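Local atomic coordinates of CurH (Lyngbya majuscula, PDB entry 3KG7), a protein that probably catalyses the dehydration of a beta-hydroxyacyl intermediate to an enoyl product, as the dehydratase domain of one module of the curacin polyketide synthase. Residues Trp226-Val231 and Phe281-Ala286. Numbering follows the deposited sequence.
Sequences WAPWRV and FTVKRA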
loop_
_atom_site.group_PDB
_atom_site.type_symbol
_atom_site.label_atom_id
_atom_site.label_comp_id
_atom_site.label_asym_id
_atom_site.label_seq_id
_atom_site.Cartn_x
_atom_site.Cartn_y
_atom_site.Cartn_z
ATOM N N TRP C 226 -9.195 -32.007 10.755
ATOM C CA TRP C 226 -8.772 -31.245 11.936
ATOM C C TRP C 226 -8.025 -29.981 11.494
ATOM O O TRP C 226 -6.831 -30.042 11.182
ATOM C CB TRP C 226 -7.838 -32.083 12.819
ATOM C CG TRP C 226 -8.486 -33.110 13.713
ATOM C CD1 TRP C 226 -8.521 -34.462 13.511
ATOM C CD2 TRP C 226 -9.146 -32.877 14.967
ATOM N NE1 TRP C 226 -9.177 -35.085 14.550
ATOM C CE2 TRP C 226 -9.569 -34.136 15.457
ATOM C CE3 TRP C 226 -9.430 -31.729 15.718
ATOM C CZ2 TRP C 226 -10.263 -34.279 16.669
ATOM C CZ3 TRP C 226 -10.121 -31.873 16.928
ATOM C CH2 TRP C 226 -10.528 -33.140 17.387
ATOM N N ALA C 227 -8.726 -28.846 11.476
ATOM C CA ALA C 227 -8.154 -27.567 11.027
ATOM C C ALA C 227 -7.465 -26.796 12.147
ATOM O O ALA C 227 -8.052 -26.611 13.217
ATOM C CB ALA C 227 -9.221 -26.697 10.397
ATOM N N PRO C 228 -6.214 -26.355 11.908
ATOM C CA PRO C 228 -5.554 -25.428 12.820
ATOM C C PRO C 228 -6.446 -24.227 13.109
ATOM O O PRO C 228 -7.027 -23.648 12.194
ATOM C CB PRO C 228 -4.307 -25.004 12.042
ATOM C CG PRO C 228 -4.001 -26.174 11.173
ATOM C CD PRO C 228 -5.339 -26.739 10.783
ATOM N N TRP C 229 -6.558 -23.865 14.383
ATOM C CA TRP C 229 -7.501 -22.835 14.805
ATOM C C TRP C 229 -6.836 -21.656 15.519
ATOM O O TRP C 229 -7.208 -20.497 15.309
ATOM C CB TRP C 229 -8.597 -23.456 15.674
ATOM C CG TRP C 229 -9.599 -22.468 16.190
ATOM C CD1 TRP C 229 -10.271 -21.520 15.465
ATOM C CD2 TRP C 229 -10.056 -22.339 17.542
ATOM N NE1 TRP C 229 -11.110 -20.805 16.286
ATOM C CE2 TRP C 229 -10.999 -21.286 17.565
ATOM C CE3 TRP C 229 -9.756 -23.007 18.739
ATOM C CZ2 TRP C 229 -11.648 -20.885 18.742
ATOM C CZ3 TRP C 229 -10.401 -22.605 19.909
ATOM C CH2 TRP C 229 -11.338 -21.556 19.899
ATOM N N ARG C 230 -5.873 -21.959 16.382
ATOM C CA ARG C 230 -5.059 -20.929 17.017
ATOM C C ARG C 230 -3.743 -21.490 17.546
ATOM O O ARG C 230 -3.618 -22.694 17.797
ATOM C CB ARG C 230 -5.837 -20.179 18.116
ATOM C CG ARG C 230 -6.057 -20.937 19.414
ATOM C CD ARG C 230 -6.726 -20.049 20.461
ATOM N NE ARG C 230 -7.409 -20.846 21.486
ATOM C CZ ARG C 230 -8.191 -20.358 22.449
ATOM N NH1 ARG C 230 -8.415 -19.052 22.560
ATOM N NH2 ARG C 230 -8.753 -21.186 23.313
ATOM N N VAL C 231 -2.763 -20.599 17.686
ATOM C CA VAL C 231 -1.452 -20.916 18.243
ATOM C C VAL C 231 -1.119 -19.852 19.283
ATOM O O VAL C 231 -1.126 -18.661 18.974
ATOM C CB VAL C 231 -0.349 -20.924 17.150
ATOM C CG1 VAL C 231 1.033 -21.160 17.767
ATOM C CG2 VAL C 231 -0.642 -21.974 16.094
ATOM N N PHE C 281 -0.434 -25.157 19.906
ATOM C CA PHE C 281 -0.914 -25.438 18.550
ATOM C C PHE C 281 -2.249 -26.172 18.613
ATOM O O PHE C 281 -2.301 -27.360 18.946
ATOM C CB PHE C 281 0.115 -26.257 17.751
ATOM C CG PHE C 281 -0.286 -26.509 16.314
ATOM C CD1 PHE C 281 -0.757 -27.759 15.913
ATOM C CD2 PHE C 281 -0.198 -25.494 15.357
ATOM C CE1 PHE C 281 -1.137 -27.993 14.576
ATOM C CE2 PHE C 281 -0.572 -25.726 14.020
ATOM C CZ PHE C 281 -1.040 -26.976 13.633
ATOM N N THR C 282 -3.323 -25.458 18.292
ATOM C CA THR C 282 -4.670 -25.986 18.476
ATOM C C THR C 282 -5.364 -26.305 17.148
ATOM O O THR C 282 -5.424 -25.465 16.242
ATOM C CB THR C 282 -5.530 -25.020 19.313
ATOM O OG1 THR C 282 -4.801 -24.614 20.480
ATOM C CG2 THR C 282 -6.828 -25.687 19.741
ATOM N N VAL C 283 -5.871 -27.529 17.038
ATOM C CA VAL C 283 -6.687 -27.921 15.895
ATOM C C VAL C 283 -8.144 -28.078 16.328
ATOM O O VAL C 283 -8.423 -28.395 17.482
ATOM C CB VAL C 283 -6.170 -29.218 15.213
ATOM C CG1 VAL C 283 -4.816 -28.968 14.544
ATOM C CG2 VAL C 283 -6.082 -30.376 16.212
ATOM N N LYS C 284 -9.068 -27.828 15.407
ATOM C CA LYS C 284 -10.489 -28.021 15.681
ATOM C C LYS C 284 -11.163 -28.704 14.493
ATOM O O LYS C 284 -10.781 -28.483 13.337
ATOM C CB LYS C 284 -11.170 -26.686 16.006
ATOM C CG LYS C 284 -12.583 -26.816 16.581
ATOM C CD LYS C 284 -13.238 -25.458 16.809
ATOM C CE LYS C 284 -13.746 -24.846 15.509
ATOM N NZ LYS C 284 -14.545 -23.613 15.749
ATOM N N ARG C 285 -12.158 -29.539 14.786
ATOM C CA ARG C 285 -12.922 -30.236 13.752
ATOM C C ARG C 285 -13.580 -29.243 12.788
ATOM O O ARG C 285 -14.228 -28.282 13.213
ATOM C CB ARG C 285 -13.978 -31.139 14.390
ATOM C CG ARG C 285 -13.414 -32.225 15.298
ATOM C CD ARG C 285 -13.094 -33.519 14.546
ATOM N NE ARG C 285 -14.298 -34.223 14.092
ATOM C CZ ARG C 285 -14.380 -35.538 13.886
ATOM N NH1 ARG C 285 -13.337 -36.328 14.106
ATOM N NH2 ARG C 285 -15.520 -36.067 13.466
ATOM N N ALA C 286 -13.390 -29.469 11.492
ATOM C CA ALA C 286 -13.965 -28.601 10.473
ATOM C C ALA C 286 -14.482 -29.417 9.292
ATOM O O ALA C 286 -13.708 -29.795 8.409
ATOM C CB ALA C 286 -12.944 -27.554 10.017
#
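Trp226 and Arg285 face each other as a non-hydrogen-bonded pair, and the bent arginine chain carries CD over one face of the indole, 3.7 Å from the centroid of its six-membered ring. The guanidinium and indole planes are 77° apart, so a methylene in CH-pi contact, not a stacked guanidinium, covers the broad ring. Val283 crosses Trp226 at about a right angle, its branch CG2 3.6 Å from Trp226 CE3. Cut back to an alanine, Trp226 would lose the indole, and Arg285 CD would probably be left without its aromatic partner, with a gap opened beside Val283 CG2. The antiparallel strands, 225-236 and 274-286, belong to the double hotdog fold of the dehydratase. Around Ala227 they pair regularly, Lys284 N giving a 2.7 Å bond to Ala227 O. Pro228, lacking an N-H, costs no bond to strand 274-286 at its non-hydrogen-bonded position, and its CG lies 3.9 Å from Phe281 CZ. Beyond it a classic beta bulge sets both Trp229 and Arg230 against Thr282: Trp229 N donates to Thr282 O, Thr282 N to Arg230 O. With CG anti to the backbone N (chi1 178°), the Trp229 indole stands beside Thr282, whose CG2 meets its edge. Lys284, bent at chi3 (77°), brings NZ over the indole face in a cation-pi contact, 4.7 Å from the centroid of the Trp229 five-membered ring.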